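Local structure of sortase, SrtB family (Streptococcus pneumoniae PCS8235, 4Y4Q) at residues Glu148-His153 against Leu167-Met172. The protein is a sortase of the SrtB family linked to the type II pilus, probably a cysteine transpeptidase that cleaves sorting signals and joins pilus proteins. Numbering follows the deposited sequence.
Sequences EFFDQH and LEIFEM
The short helix 147-152 packs against the long strand 163-176 of the sortase beta-barrel, and one ring, that of Phe150, does most of the work where Ile169 and Met172 meet it. The two elements run nearly antiparallel, with 151° between their directions and axes 9.9 Å apart at closest. With CG anti to the backbone N (chi1 178°), the end of the Phe150 side chain comes nearer the strand than its base does. There its leading edge meets main chain: CE1 lies 3.7 Å from Met172 N and 3.8 Å from Glu171 C, while CZ comes within 4.0 Å of Phe170 O, which sits near the ring plane. CG2 of Ile169 approaches the ring obliquely, 4.2 Å from Phe150 CE1, and the Met172 side chain crosses that of Phe150 at a slant, its CB 4.1 Å from Phe150 CD1; the rest of the Met172 chain bends away. No hydrogen bond runs directly between the two segments; their direct contact is mainly van der Waals packing round the Phe150 ring, and His206 adds a second ring beside it. Arg208 ties the backbones together indirectly, donating to Phe150 O through NH2 and to Ile169 O through NH1. The strand carries a classic beta bulge here, Phe170 and Glu171 both facing Val236, and it is this irregular stretch that Phe150 touches. His153 is the first residue to leave helical geometry, and next to it Arg154 is already backbone-bonded to Ile169, ahead of the hairpin strand 155-160. This is a helix leading into the beta hairpin 155-160/163-176 and packing on its second strand, part of the sortase beta-barrel.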
loop_
_atom_site.group_PDB
_atom_site.type_symbol
_atom_site.label_atom_id
_atom_site.label_comp_id
_atom_site.label_asym_id
_atom_site.label_seq_id
_atom_site.Cartn_x
_atom_site.Cartn_y
_atom_site.Cartn_z
ATOM N N GLU A 148 -17.606 -7.581 5.265
ATOM C CA GLU A 148 -17.112 -8.472 6.310
ATOM C C GLU A 148 -15.588 -8.642 6.292
ATOM O O GLU A 148 -14.918 -8.509 7.317
ATOM C CB GLU A 148 -17.806 -9.828 6.164
ATOM C CG GLU A 148 -17.769 -10.704 7.387
ATOM C CD GLU A 148 -18.648 -11.935 7.221
ATOM O OE1 GLU A 148 -19.867 -11.767 6.966
ATOM O OE2 GLU A 148 -18.113 -13.064 7.324
ATOM N N PHE A 149 -15.037 -8.937 5.124
ATOM C CA PHE A 149 -13.599 -9.101 5.007
ATOM C C PHE A 149 -12.901 -7.790 5.408
ATOM O O PHE A 149 -11.885 -7.802 6.121
ATOM C CB PHE A 149 -13.246 -9.507 3.571
ATOM C CG PHE A 149 -11.823 -9.972 3.393
ATOM C CD1 PHE A 149 -10.795 -9.050 3.228
ATOM C CD2 PHE A 149 -11.518 -11.327 3.368
ATOM C CE1 PHE A 149 -9.478 -9.463 3.057
ATOM C CE2 PHE A 149 -10.206 -11.754 3.192
ATOM C CZ PHE A 149 -9.182 -10.814 3.038
ATOM N N PHE A 150 -13.452 -6.663 4.973
ATOM C CA PHE A 150 -12.893 -5.369 5.358
ATOM C C PHE A 150 -12.948 -5.165 6.871
ATOM O O PHE A 150 -11.985 -4.695 7.467
ATOM C CB PHE A 150 -13.627 -4.208 4.673
ATOM C CG PHE A 150 -13.103 -2.849 5.075
ATOM C CD1 PHE A 150 -12.036 -2.271 4.387
ATOM C CD2 PHE A 150 -13.652 -2.162 6.152
ATOM C CE1 PHE A 150 -11.535 -1.018 4.752
ATOM C CE2 PHE A 150 -13.163 -0.907 6.525
ATOM C CZ PHE A 150 -12.101 -0.334 5.823
ATOM N N ASP A 151 -14.083 -5.492 7.485
ATOM C CA ASP A 151 -14.246 -5.264 8.916
ATOM C C ASP A 151 -13.267 -6.104 9.720
ATOM O O ASP A 151 -12.809 -5.690 10.784
ATOM C CB ASP A 151 -15.683 -5.572 9.367
ATOM C CG ASP A 151 -16.703 -4.574 8.813
ATOM O OD1 ASP A 151 -16.302 -3.459 8.408
ATOM O OD2 ASP A 151 -17.909 -4.903 8.785
ATOM N N GLN A 152 -12.928 -7.278 9.198
ATOM C CA GLN A 152 -12.188 -8.254 9.982
ATOM C C GLN A 152 -10.670 -8.267 9.763
ATOM O O GLN A 152 -9.954 -8.930 10.511
ATOM C CB GLN A 152 -12.779 -9.654 9.771
ATOM C CG GLN A 152 -14.260 -9.749 10.149
ATOM C CD GLN A 152 -14.605 -11.054 10.845
ATOM O OE1 GLN A 152 -14.184 -12.128 10.417
ATOM N NE2 GLN A 152 -15.364 -10.964 11.933
ATOM N N HIS A 153 -10.236 -7.659 8.671
ATOM C CA HIS A 153 -8.829 -7.476 8.445
ATOM C C HIS A 153 -8.626 -6.010 8.708
ATOM O O HIS A 153 -9.008 -5.161 7.902
ATOM C CB HIS A 153 -8.463 -7.816 7.001
ATOM C CG HIS A 153 -8.795 -9.222 6.608
ATOM N ND1 HIS A 153 -10.031 -9.586 6.120
ATOM C CD2 HIS A 153 -8.052 -10.353 6.630
ATOM C CE1 HIS A 153 -10.035 -10.880 5.859
ATOM N NE2 HIS A 153 -8.846 -11.370 6.161
ATOM N N LEU A 167 0.696 -1.674 10.951
ATOM C CA LEU A 167 -0.153 -1.063 9.935
ATOM C C LEU A 167 -1.585 -1.162 10.403
ATOM O O LEU A 167 -2.001 -2.213 10.895
ATOM C CB LEU A 167 -0.043 -1.822 8.616
ATOM C CG LEU A 167 1.209 -1.702 7.747
ATOM C CD1 LEU A 167 1.045 -2.612 6.540
ATOM C CD2 LEU A 167 1.427 -0.247 7.303
ATOM N N GLU A 168 -2.351 -0.085 10.257
ATOM C CA GLU A 168 -3.777 -0.164 10.533
ATOM C C GLU A 168 -4.542 0.277 9.300
ATOM O O GLU A 168 -4.476 1.436 8.916
ATOM C CB GLU A 168 -4.137 0.708 11.731
ATOM C CG GLU A 168 -5.613 0.646 12.106
ATOM C CD GLU A 168 -5.891 1.182 13.504
ATOM O OE1 GLU A 168 -4.959 1.716 14.151
ATOM O OE2 GLU A 168 -7.047 1.058 13.960
ATOM N N ILE A 169 -5.250 -0.644 8.656
ATOM C CA ILE A 169 -6.026 -0.283 7.473
ATOM C C ILE A 169 -7.221 0.607 7.855
ATOM O O ILE A 169 -7.941 0.304 8.815
ATOM C CB ILE A 169 -6.500 -1.544 6.721
ATOM C CG1 ILE A 169 -5.303 -2.266 6.109
ATOM C CG2 ILE A 169 -7.478 -1.191 5.618
ATOM C CD1 ILE A 169 -5.662 -3.597 5.513
ATOM N N PHE A 170 -7.442 1.702 7.122
ATOM C CA PHE A 170 -8.641 2.511 7.376
ATOM C C PHE A 170 -9.550 2.733 6.171
ATOM O O PHE A 170 -10.627 3.312 6.309
ATOM C CB PHE A 170 -8.294 3.865 8.007
ATOM C CG PHE A 170 -7.451 4.740 7.133
ATOM C CD1 PHE A 170 -8.033 5.606 6.213
ATOM C CD2 PHE A 170 -6.072 4.697 7.225
ATOM C CE1 PHE A 170 -7.242 6.422 5.402
ATOM C CE2 PHE A 170 -5.282 5.502 6.417
ATOM C CZ PHE A 170 -5.873 6.361 5.508
ATOM N N GLU A 171 -9.139 2.294 4.993
ATOM C CA GLU A 171 -9.961 2.558 3.815
ATOM C C GLU A 171 -9.740 1.577 2.668
ATOM O O GLU A 171 -8.609 1.125 2.432
ATOM C CB GLU A 171 -9.750 4.007 3.313
ATOM C CG GLU A 171 -10.424 4.275 1.976
ATOM C CD GLU A 171 -10.406 5.740 1.536
ATOM O OE1 GLU A 171 -9.980 6.622 2.317
ATOM O OE2 GLU A 171 -10.829 6.002 0.387
ATOM N N MET A 172 -10.821 1.242 1.962
ATOM C CA MET A 172 -10.691 0.606 0.648
ATOM C C MET A 172 -11.438 1.452 -0.377
ATOM O O MET A 172 -12.537 1.969 -0.107
ATOM C CB MET A 172 -11.273 -0.812 0.653
ATOM C CG MET A 172 -10.734 -1.728 -0.452
ATOM S SD MET A 172 -11.649 -1.701 -2.016
ATOM C CE MET A 172 -13.234 -1.321 -1.400
#